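Local structure of BH2331 protein (Bacillus halodurans, 1VL5) at residues T68-I71 against L72-A75; M97-D101 against E102-I106; K192-F196 against E197-D201; S214-I217 against K218-T222. The protein is of unknown function but probably transfers a methyl group from S-adenosylmethionine to an unidentified acceptor. All coordinates share one frame; numbering follows the deposited sequence.

The four contacts follow one another along the chain, and each is a local join between neighbouring residues. Contacts 1 and 2 belong to the methyltransferase domain: contact 1 starts helix 69-81, contact 2 is the turn entering strand 104-110, and their centres lie about 21 Å apart. Contact 3 links strand 183-195 to helix 196-202, and contact 4 ends helix 207-218. These last two lie about 16 Å apart between centres and touch through Phe196, which packs on Ser214 and Ile217. Contacts 2 and 3 both reach the mixed sheet, yet sit about 36 Å apart between centres, on opposite sides of the chain's centre; the one sheet runs between these distant parts of the chain.

Contact 1. Residues T68-I71 against L72-A75; sequences TEDI and LKVA
The carboxylates of Glu69 and Asp70, in the first turn of helix 69-81, meet Lys73 at different points, one at its aliphatic stem and one at its ammonium end. That of Glu69 lies against the stem, its OE2 3.7 Å from Lys73 CG, and the two side chains cross at about a right angle. That of Asp70 meets the ammonium group instead: OD1 stands 3.4 Å from Lys73 NZ, a salt bridge with a weak hydrogen bond, and here the side chains run side by side, pointing the same way. The bend of Glu69 at chi2 (59°) sets its carboxylate across the lysine stem, with OE2 still 5.1 Å from Lys73 NZ, near but not in contact.

The turn itself is built by a cap bond and backbone bonds. Thr68 is the N-cap; its OG1 accepts from Ile71 N at 3.2 Å and nearly straight (165°), while its carbonyl O takes Leu72 N, also at 3.2 Å. Lys73 N reaches Glu69 O at 2.8 Å and Ala75 N reaches Ile71 O at 3.0 Å. Leu72 is buried, with CG beside Thr68 O, and its side chain packs on Tyr89 and Gln91 of strand 87-91; Glu69 touches Gln91 as well. The turn thereby opens the helix of the beta-alpha-beta unit formed by strand 61-66, helix 69-81 and strand 87-91.

Two acids in the first turn probably interact favourably with the positive end of the helix dipole, and Lys73 partly balances them, although the long, exposed ion pair is probably weak.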
loop_
_atom_site.group_PDB
_atom_site.type_symbol
_atom_site.label_atom_id
_atom_site.label_comp_id
_atom_site.label_asym_id
_atom_site.label_seq_id
_atom_site.Cartn_x
_atom_site.Cartn_y
_atom_site.Cartn_z
ATOM N N THR A 68 5.354 -10.476 -11.854
ATOM C CA THR A 68 5.228 -11.104 -13.185
ATOM C C THR A 68 5.453 -10.141 -14.351
ATOM O O THR A 68 5.248 -8.924 -14.220
ATOM C CB THR A 68 3.844 -11.727 -13.319
ATOM O OG1 THR A 68 2.895 -10.675 -13.420
ATOM C CG2 THR A 68 3.486 -12.610 -12.043
ATOM N N GLU A 69 5.837 -10.700 -15.497
ATOM C CA GLU A 69 5.926 -9.941 -16.766
ATOM C C GLU A 69 4.598 -9.297 -17.190
ATOM O O GLU A 69 4.614 -8.192 -17.674
ATOM C CB GLU A 69 6.438 -10.843 -17.895
ATOM C CG GLU A 69 6.526 -10.226 -19.299
ATOM C CD GLU A 69 7.445 -8.974 -19.407
ATOM O OE1 GLU A 69 8.255 -8.711 -18.489
ATOM O OE2 GLU A 69 7.361 -8.260 -20.443
ATOM N N ASP A 70 3.468 -9.990 -17.017
ATOM C CA ASP A 70 2.169 -9.433 -17.326
ATOM C C ASP A 70 1.943 -8.135 -16.585
ATOM O O ASP A 70 1.410 -7.194 -17.156
ATOM C CB ASP A 70 1.034 -10.387 -16.927
ATOM C CG ASP A 70 0.898 -11.600 -17.866
ATOM O OD1 ASP A 70 1.314 -11.536 -19.054
ATOM O OD2 ASP A 70 0.358 -12.632 -17.389
ATOM N N ILE A 71 2.248 -8.109 -15.292
ATOM C CA ILE A 71 2.121 -6.880 -14.519
ATOM C C ILE A 71 3.038 -5.767 -15.085
ATOM O O ILE A 71 2.611 -4.627 -15.327
ATOM C CB ILE A 71 2.391 -7.137 -13.006
ATOM C CG1 ILE A 71 1.201 -7.896 -12.407
ATOM C CG2 ILE A 71 2.618 -5.790 -12.237
ATOM C CD1 ILE A 71 1.429 -8.563 -10.980
ATOM N N LEU A 72 4.283 -6.129 -15.358
ATOM C CA LEU A 72 5.266 -5.165 -15.825
ATOM C C LEU A 72 4.893 -4.628 -17.193
ATOM O O LEU A 72 5.201 -3.487 -17.520
ATOM C CB LEU A 72 6.672 -5.774 -15.847
ATOM C CG LEU A 72 7.252 -6.084 -14.452
ATOM C CD1 LEU A 72 8.504 -6.901 -14.605
ATOM C CD2 LEU A 72 7.557 -4.828 -13.724
ATOM N N LYS A 73 4.212 -5.435 -17.983
ATOM C CA LYS A 73 3.723 -4.966 -19.311
ATOM C C LYS A 73 2.701 -3.854 -19.152
ATOM O O LYS A 73 2.659 -2.874 -19.917
ATOM C CB LYS A 73 3.039 -6.100 -20.083
ATOM C CG LYS A 73 3.923 -6.897 -20.944
ATOM C CD LYS A 73 3.078 -8.069 -21.530
ATOM C CE LYS A 73 3.896 -9.290 -21.923
ATOM N NZ LYS A 73 3.017 -10.505 -21.814
ATOM N N VAL A 74 1.847 -4.024 -18.163
ATOM C CA VAL A 74 0.780 -3.081 -17.938
ATOM C C VAL A 74 1.332 -1.801 -17.350
ATOM O O VAL A 74 0.941 -0.727 -17.757
ATOM C CB VAL A 74 -0.318 -3.681 -17.059
ATOM C CG1 VAL A 74 -1.233 -2.583 -16.470
ATOM C CG2 VAL A 74 -1.136 -4.691 -17.883
ATOM N N ALA A 75 2.254 -1.911 -16.422
ATOM C CA ALA A 75 2.888 -0.741 -15.861
ATOM C C ALA A 75 3.584 0.025 -16.951
ATOM O O ALA A 75 3.491 1.232 -17.001
ATOM C CB ALA A 75 3.874 -1.137 -14.813
#

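Contact 2. Residues M97-D101 against E102-I106; sequences MPFTD and ERFHI. Unlike the reference sequence in segment 97-101: Met97 (reference Leu).
Phe99 and Phe104 form a T-shaped pair: the edge of Phe104, led by CE2, points at one face of Phe99, with CE2 3.8 Å from Phe99 CG and the ring planes at 88°. Pro98 CD lies over the opposite face of Phe99. Arg103 CG lies over the centre of one face of the Phe104 ring, 3.6 Å above its plane. Extended from CG to NE, the arginine chain carries the guanidinium out to Phe99, where NH1 lies obliquely 3.7 Å from Phe99 CD1, the two planes perpendicular. A water closes the turn, accepting from Thr100 N at 3.0 Å and from Arg103 NH1 at 2.9 Å.

Further out, Arg103 NE is paired with Glu40, Arg128 binds both Asp101 OD1 and Phe99 O, and Phe65 adds a second edge-to-face partner to Phe99. Cutting Phe99 back to alanine would probably leave the Phe104 edge without its aromatic face and open a gap beside Pro98. Glu102, in the left-handed helical region of backbone angles, helps the chain turn. A Pro-Phe-x-Asp turn followed by x-x-Phe is familiar from this methyltransferase family, where it leads into a central parallel strand of the Rossmann-like sheet, here 104-110.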
loop_
_atom_site.group_PDB
_atom_site.type_symbol
_atom_site.label_atom_id
_atom_site.label_comp_id
_atom_site.label_asym_id
_atom_site.label_seq_id
_atom_site.Cartn_x
_atom_site.Cartn_y
_atom_site.Cartn_z
HETATM N N MSE A 97 14.624 -9.752 -2.731
HETATM C CA MSE A 97 14.832 -8.863 -3.860
HETATM C C MSE A 97 16.207 -8.980 -4.466
HETATM O O MSE A 97 17.203 -8.925 -3.768
HETATM C CB MSE A 97 14.579 -7.431 -3.443
HETATM C CG MSE A 97 13.160 -7.232 -3.054
HETATM SE SE MSE A 97 12.782 -5.384 -3.057
HETATM C CE MSE A 97 13.176 -4.960 -1.159
ATOM N N PRO A 98 16.261 -9.083 -5.793
ATOM C CA PRO A 98 17.470 -9.425 -6.485
ATOM C C PRO A 98 18.321 -8.208 -6.820
ATOM O O PRO A 98 18.737 -8.003 -7.987
ATOM C CB PRO A 98 16.915 -10.089 -7.731
ATOM C CG PRO A 98 15.775 -9.154 -8.069
ATOM C CD PRO A 98 15.153 -8.851 -6.731
ATOM N N PHE A 99 18.589 -7.403 -5.810
ATOM C CA PHE A 99 19.365 -6.214 -5.983
ATOM C C PHE A 99 20.465 -6.280 -4.974
ATOM O O PHE A 99 20.356 -6.989 -3.986
ATOM C CB PHE A 99 18.535 -4.945 -5.781
ATOM C CG PHE A 99 17.348 -4.867 -6.677
ATOM C CD1 PHE A 99 17.506 -4.714 -8.027
ATOM C CD2 PHE A 99 16.060 -4.978 -6.159
ATOM C CE1 PHE A 99 16.401 -4.674 -8.875
ATOM C CE2 PHE A 99 14.944 -4.942 -6.996
ATOM C CZ PHE A 99 15.110 -4.782 -8.341
ATOM N N THR A 100 21.507 -5.515 -5.234
ATOM C CA THR A 100 22.661 -5.459 -4.367
ATOM C C THR A 100 22.355 -4.565 -3.193
ATOM O O THR A 100 21.418 -3.762 -3.232
ATOM C CB THR A 100 23.916 -4.992 -5.088
ATOM O OG1 THR A 100 23.620 -3.814 -5.841
ATOM C CG2 THR A 100 24.440 -6.093 -6.006
ATOM N N ASP A 101 23.129 -4.763 -2.135
ATOM C CA ASP A 101 23.055 -3.960 -0.949
ATOM C C ASP A 101 23.325 -2.521 -1.331
ATOM O O ASP A 101 24.154 -2.265 -2.196
ATOM C CB ASP A 101 24.140 -4.359 0.039
ATOM C CG ASP A 101 23.920 -5.710 0.699
ATOM O OD1 ASP A 101 23.086 -6.512 0.277
ATOM O OD2 ASP A 101 24.645 -5.965 1.670
ATOM N N GLU A 102 22.656 -1.588 -0.663
ATOM C CA GLU A 102 22.990 -0.148 -0.757
ATOM C C GLU A 102 22.956 0.342 -2.156
ATOM O O GLU A 102 23.818 1.114 -2.563
ATOM C CB GLU A 102 24.369 0.137 -0.144
ATOM C CG GLU A 102 24.330 -0.026 1.360
ATOM C CD GLU A 102 25.672 0.174 2.026
ATOM O OE1 GLU A 102 26.551 0.831 1.438
ATOM O OE2 GLU A 102 25.829 -0.325 3.146
ATOM N N ARG A 103 21.913 -0.036 -2.891
ATOM C CA ARG A 103 21.760 0.461 -4.265
ATOM C C ARG A 103 20.842 1.713 -4.406
ATOM O O ARG A 103 21.140 2.638 -5.178
ATOM C CB ARG A 103 21.211 -0.636 -5.114
ATOM C CG ARG A 103 20.808 -0.148 -6.425
ATOM C CD ARG A 103 20.805 -1.186 -7.427
ATOM N NE ARG A 103 20.290 -0.585 -8.654
ATOM C CZ ARG A 103 19.881 -1.289 -9.686
ATOM N NH1 ARG A 103 20.022 -2.594 -9.667
ATOM N NH2 ARG A 103 19.388 -0.680 -10.755
ATOM N N PHE A 104 19.748 1.763 -3.636
ATOM C CA PHE A 104 18.724 2.783 -3.837
ATOM C C PHE A 104 18.765 3.924 -2.851
ATOM O O PHE A 104 19.012 3.720 -1.672
ATOM C CB PHE A 104 17.332 2.081 -3.832
ATOM C CG PHE A 104 17.186 1.071 -4.937
ATOM C CD1 PHE A 104 17.007 1.503 -6.258
ATOM C CD2 PHE A 104 17.386 -0.283 -4.715
ATOM C CE1 PHE A 104 16.919 0.593 -7.286
ATOM C CE2 PHE A 104 17.310 -1.217 -5.770
ATOM C CZ PHE A 104 17.080 -0.742 -7.071
ATOM N N HIS A 105 18.450 5.155 -3.307
ATOM C CA HIS A 105 18.180 6.239 -2.363
ATOM C C HIS A 105 16.796 6.140 -1.729
ATOM O O HIS A 105 16.606 6.530 -0.569
ATOM C CB HIS A 105 18.338 7.578 -3.043
ATOM C CG HIS A 105 19.677 7.753 -3.692
ATOM N ND1 HIS A 105 19.942 7.308 -4.968
ATOM C CD2 HIS A 105 20.819 8.319 -3.242
ATOM C CE1 HIS A 105 21.183 7.633 -5.291
ATOM N NE2 HIS A 105 21.741 8.240 -4.259
ATOM N N ILE A 106 15.827 5.616 -2.503
ATOM C CA ILE A 106 14.438 5.530 -2.077
ATOM C C ILE A 106 13.857 4.177 -2.417
ATOM O O ILE A 106 14.087 3.668 -3.474
ATOM C CB ILE A 106 13.562 6.668 -2.727
ATOM C CG1 ILE A 106 14.093 8.048 -2.349
ATOM C CG2 ILE A 106 12.098 6.513 -2.282
ATOM C CD1 ILE A 106 13.398 9.208 -3.045
HETATM O O HOH W 1 21.409 -4.579 -8.111
#

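Contact 3. Residues K192-F196 against E197-D201; sequences KTFIF and EDWCD
Cys200 SG sits over a face of the Phe196 ring, 3.8 Å from the ring centroid, in a sulfur-aromatic contact between residues four apart, one helical turn. Trp199 approaches the same ring obliquely, its CZ3 4.1 Å from Phe196 CE1. Phe196 CG is swung anti to the backbone N (chi1 -178°), which turns the ring so that one face lies under Cys200 SG; Leu213 and Ile217 of helix 207-218 also pack on it. With a serine in place of Phe196, the Cys200 sulfur would probably lose its aromatic partner and a gap would open toward helix 207-218. Phe194 CD1 lies 3.8 Å from Trp199 CD1, on the five-membered-ring side of the indole, with the planes at 50°. Phe240 meets the Trp199 ring edge-to-face, and Arg160 makes a cation-pi contact with it.

The chain passes here from strand 183-195 into helix 196-202, the axes of segments 192-195 and 197-201 lying 75° apart, with Ile195 at the N-cap position. Ile195 O takes Trp199 N at 2.9 Å, almost straight, and Phe196 O takes Cys200 N at 3.0 Å. On the outer side Asp198 lies beside Ile195, its OD2 3.4 Å from Ile195 CG2. At the polar edge Glu197 forms salt bridges with Lys210 and Arg236, and Lys210 has a second carboxylate partner in Asp201.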
loop_
_atom_site.group_PDB
_atom_site.type_symbol
_atom_site.label_atom_id
_atom_site.label_comp_id
_atom_site.label_asym_id
_atom_site.label_seq_id
_atom_site.Cartn_x
_atom_site.Cartn_y
_atom_site.Cartn_z
ATOM N N LYS A 192 -10.731 7.287 4.508
ATOM C CA LYS A 192 -11.463 7.371 3.264
ATOM C C LYS A 192 -12.820 6.681 3.429
ATOM O O LYS A 192 -12.931 5.666 4.120
ATOM C CB LYS A 192 -10.691 6.680 2.141
ATOM C CG LYS A 192 -11.130 7.067 0.736
ATOM C CD LYS A 192 -10.489 6.164 -0.360
ATOM N N THR A 193 -13.824 7.273 2.799
ATOM C CA THR A 193 -15.153 6.716 2.683
ATOM C C THR A 193 -15.222 5.897 1.395
ATOM O O THR A 193 -15.009 6.400 0.271
ATOM C CB THR A 193 -16.228 7.791 2.745
ATOM O OG1 THR A 193 -16.133 8.454 4.006
ATOM C CG2 THR A 193 -17.634 7.170 2.668
ATOM N N PHE A 194 -15.451 4.608 1.587
ATOM C CA PHE A 194 -15.663 3.673 0.494
ATOM C C PHE A 194 -17.136 3.535 0.209
ATOM O O PHE A 194 -17.923 3.365 1.116
ATOM C CB PHE A 194 -15.072 2.325 0.886
ATOM C CG PHE A 194 -13.606 2.393 1.086
ATOM C CD1 PHE A 194 -12.753 2.389 -0.009
ATOM C CD2 PHE A 194 -13.075 2.547 2.351
ATOM C CE1 PHE A 194 -11.372 2.487 0.167
ATOM C CE2 PHE A 194 -11.705 2.627 2.542
ATOM C CZ PHE A 194 -10.854 2.596 1.453
ATOM N N ILE A 195 -17.491 3.630 -1.070
ATOM C CA ILE A 195 -18.817 3.366 -1.559
ATOM C C ILE A 195 -18.905 1.844 -1.811
ATOM O O ILE A 195 -18.262 1.330 -2.688
ATOM C CB ILE A 195 -19.100 4.175 -2.830
ATOM C CG1 ILE A 195 -18.864 5.658 -2.590
ATOM C CG2 ILE A 195 -20.495 3.959 -3.287
ATOM C CD1 ILE A 195 -19.657 6.236 -1.453
ATOM N N PHE A 196 -19.678 1.133 -0.999
ATOM C CA PHE A 196 -19.641 -0.322 -0.960
ATOM C C PHE A 196 -19.802 -1.000 -2.274
ATOM O O PHE A 196 -19.086 -1.940 -2.577
ATOM C CB PHE A 196 -20.713 -0.838 -0.006
ATOM C CG PHE A 196 -20.737 -2.350 0.155
ATOM C CD1 PHE A 196 -19.895 -2.980 1.051
ATOM C CD2 PHE A 196 -21.666 -3.099 -0.508
ATOM C CE1 PHE A 196 -19.937 -4.355 1.222
ATOM C CE2 PHE A 196 -21.717 -4.507 -0.347
ATOM C CZ PHE A 196 -20.859 -5.109 0.544
ATOM N N GLU A 197 -20.722 -0.511 -3.095
ATOM C CA GLU A 197 -21.009 -1.132 -4.388
ATOM C C GLU A 197 -19.856 -0.962 -5.345
ATOM O O GLU A 197 -19.490 -1.897 -6.058
ATOM C CB GLU A 197 -22.308 -0.561 -5.011
ATOM C CG GLU A 197 -23.015 -1.535 -5.938
ATOM C CD GLU A 197 -23.561 -2.788 -5.223
ATOM O OE1 GLU A 197 -23.804 -2.768 -3.971
ATOM O OE2 GLU A 197 -23.778 -3.780 -5.948
ATOM N N ASP A 198 -19.296 0.233 -5.367
ATOM C CA ASP A 198 -18.184 0.569 -6.265
ATOM C C ASP A 198 -16.918 -0.192 -5.867
ATOM O O ASP A 198 -16.199 -0.698 -6.712
ATOM C CB ASP A 198 -17.880 2.081 -6.209
ATOM C CG ASP A 198 -19.054 2.963 -6.675
ATOM O OD1 ASP A 198 -19.968 2.480 -7.367
ATOM O OD2 ASP A 198 -19.043 4.175 -6.355
ATOM N N TRP A 199 -16.639 -0.189 -4.571
ATOM C CA TRP A 199 -15.515 -0.884 -3.959
ATOM C C TRP A 199 -15.574 -2.354 -4.287
ATOM O O TRP A 199 -14.578 -2.944 -4.638
ATOM C CB TRP A 199 -15.578 -0.638 -2.453
ATOM C CG TRP A 199 -14.564 -1.311 -1.599
ATOM C CD1 TRP A 199 -13.224 -1.036 -1.521
ATOM C CD2 TRP A 199 -14.815 -2.332 -0.641
ATOM N NE1 TRP A 199 -12.634 -1.827 -0.588
ATOM C CE2 TRP A 199 -13.575 -2.649 -0.039
ATOM C CE3 TRP A 199 -15.962 -3.027 -0.248
ATOM C CZ2 TRP A 199 -13.455 -3.602 0.958
ATOM C CZ3 TRP A 199 -15.847 -3.993 0.723
ATOM C CH2 TRP A 199 -14.586 -4.280 1.312
ATOM N N CYS A 200 -16.763 -2.928 -4.212
ATOM C CA CYS A 200 -16.974 -4.343 -4.534
ATOM C C CYS A 200 -16.801 -4.611 -6.000
ATOM O O CYS A 200 -16.238 -5.631 -6.370
ATOM C CB CYS A 200 -18.373 -4.817 -4.092
ATOM S SG CYS A 200 -18.477 -5.163 -2.323
ATOM N N ASP A 201 -17.338 -3.717 -6.829
ATOM C CA ASP A 201 -17.311 -3.888 -8.237
ATOM C C ASP A 201 -15.918 -3.767 -8.850
ATOM O O ASP A 201 -15.673 -4.322 -9.899
ATOM C CB ASP A 201 -18.277 -2.919 -8.915
ATOM C CG ASP A 201 -19.746 -3.334 -8.765
ATOM O OD1 ASP A 201 -20.090 -4.423 -8.229
ATOM O OD2 ASP A 201 -20.582 -2.523 -9.163
#

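Contact 4. Residues S214-I217 against K218-T222; sequences SDFI and KSKPT
Lys220 folds back over Phe216, and the two side chains cross at a slant with the end of the lysine above one face of the ring. NZ is 3.9 Å from the Phe216 ring centroid, 22° off the ring normal, in a cation-pi contact, while CE makes a CH-pi contact beside it, 3.8 Å from the same centroid. The lysine is placed there by two bends, at chi2 (-66°) and at chi4 (-66°), which turn its end back toward the helix. The same NZ donates to Phe216 O at 2.7 Å, so ring and carbonyl of one residue hold a single ammonium group.

Phe216 O has a second donor. Ser219 OG approaches at 3.1 Å from above the carbonyl plane, whereas Lys220 NZ is tilted only modestly from that plane. Lys220 is also fixed at its backbone, its N donating to Ile217 O at 3.2 Å. Two residues earlier, Lys218 N closes a regular helical turn on Ser214 O at 2.7 Å.

On the inner side, Ile217 packs on Val237 of strand 236-250 and Ser214 OG bonds to the backbone N of Val237, while the Phe216 ring meets Tyr155 of helix 147-160. Lys220 reaches the same helix by touching Phe152.

The arrangement belongs to the C-terminal end of a helix, where carbonyls no longer met by a following turn take other donors and a basic side chain is probably favoured by the negative end of the helix dipole. Here it finishes helix 207-218 just before Pro221, the N-cap residue of helix 222-227.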
loop_
_atom_site.group_PDB
_atom_site.type_symbol
_atom_site.label_atom_id
_atom_site.label_comp_id
_atom_site.label_asym_id
_atom_site.label_seq_id
_atom_site.Cartn_x
_atom_site.Cartn_y
_atom_site.Cartn_z
ATOM N N SER A 214 -22.651 -7.585 2.652
ATOM C CA SER A 214 -23.484 -6.514 3.217
ATOM C C SER A 214 -24.313 -7.050 4.431
ATOM O O SER A 214 -24.347 -6.451 5.491
ATOM C CB SER A 214 -24.372 -5.954 2.119
ATOM O OG SER A 214 -25.342 -5.062 2.624
ATOM N N ASP A 215 -24.951 -8.189 4.238
ATOM C CA ASP A 215 -25.729 -8.845 5.286
ATOM C C ASP A 215 -24.868 -9.095 6.515
ATOM O O ASP A 215 -25.294 -8.793 7.649
ATOM C CB ASP A 215 -26.331 -10.179 4.781
ATOM C CG ASP A 215 -27.527 -9.986 3.889
ATOM O OD1 ASP A 215 -28.084 -8.864 3.887
ATOM O OD2 ASP A 215 -27.921 -10.965 3.188
ATOM N N PHE A 216 -23.637 -9.574 6.300
ATOM C CA PHE A 216 -22.714 -9.809 7.414
ATOM C C PHE A 216 -22.335 -8.509 8.187
ATOM O O PHE A 216 -22.269 -8.457 9.434
ATOM C CB PHE A 216 -21.437 -10.511 6.874
ATOM C CG PHE A 216 -20.287 -10.552 7.866
ATOM C CD1 PHE A 216 -20.201 -11.568 8.809
ATOM C CD2 PHE A 216 -19.308 -9.561 7.868
ATOM C CE1 PHE A 216 -19.145 -11.586 9.758
ATOM C CE2 PHE A 216 -18.267 -9.583 8.784
ATOM C CZ PHE A 216 -18.189 -10.613 9.730
ATOM N N ILE A 217 -21.998 -7.473 7.432
ATOM C CA ILE A 217 -21.711 -6.184 8.036
ATOM C C ILE A 217 -22.946 -5.566 8.749
ATOM O O ILE A 217 -22.830 -5.021 9.876
ATOM C CB ILE A 217 -21.198 -5.211 6.982
ATOM C CG1 ILE A 217 -19.875 -5.712 6.400
ATOM C CG2 ILE A 217 -21.095 -3.810 7.520
ATOM C CD1 ILE A 217 -19.497 -4.944 5.114
ATOM N N LYS A 218 -24.114 -5.638 8.106
ATOM C CA LYS A 218 -25.298 -4.944 8.612
ATOM C C LYS A 218 -25.731 -5.469 10.007
ATOM O O LYS A 218 -26.343 -4.733 10.812
ATOM C CB LYS A 218 -26.452 -5.067 7.610
ATOM C CG LYS A 218 -27.878 -4.954 8.255
ATOM C CD LYS A 218 -29.046 -4.978 7.262
ATOM C CE LYS A 218 -30.214 -5.959 7.763
ATOM N NZ LYS A 218 -30.904 -5.733 9.143
ATOM N N SER A 219 -25.440 -6.737 10.277
ATOM C CA SER A 219 -25.925 -7.386 11.512
ATOM C C SER A 219 -25.041 -7.126 12.698
ATOM O O SER A 219 -25.382 -7.502 13.807
ATOM C CB SER A 219 -26.055 -8.889 11.298
ATOM O OG SER A 219 -24.791 -9.401 10.891
ATOM N N LYS A 220 -23.904 -6.480 12.482
ATOM C CA LYS A 220 -22.996 -6.207 13.564
ATOM C C LYS A 220 -23.580 -5.188 14.539
ATOM O O LYS A 220 -24.448 -4.400 14.165
ATOM C CB LYS A 220 -21.646 -5.741 13.041
ATOM C CG LYS A 220 -20.893 -6.808 12.221
ATOM C CD LYS A 220 -20.474 -8.015 13.060
ATOM C CE LYS A 220 -20.392 -9.338 12.215
ATOM N NZ LYS A 220 -21.715 -9.867 11.660
ATOM N N PRO A 221 -23.133 -5.229 15.804
ATOM C CA PRO A 221 -23.665 -4.265 16.747
ATOM C C PRO A 221 -23.219 -2.820 16.493
ATOM O O PRO A 221 -22.351 -2.518 15.640
ATOM C CB PRO A 221 -23.156 -4.781 18.115
ATOM C CG PRO A 221 -22.529 -6.086 17.856
ATOM C CD PRO A 221 -22.169 -6.146 16.447
ATOM N N THR A 222 -23.880 -1.933 17.218
ATOM C CA THR A 222 -23.729 -0.494 17.070
ATOM C C THR A 222 -22.261 -0.037 17.113
ATOM O O THR A 222 -21.841 0.782 16.313
ATOM C CB THR A 222 -24.547 0.165 18.190
ATOM O OG1 THR A 222 -25.917 -0.183 17.984
ATOM C CG2 THR A 222 -24.411 1.668 18.223
#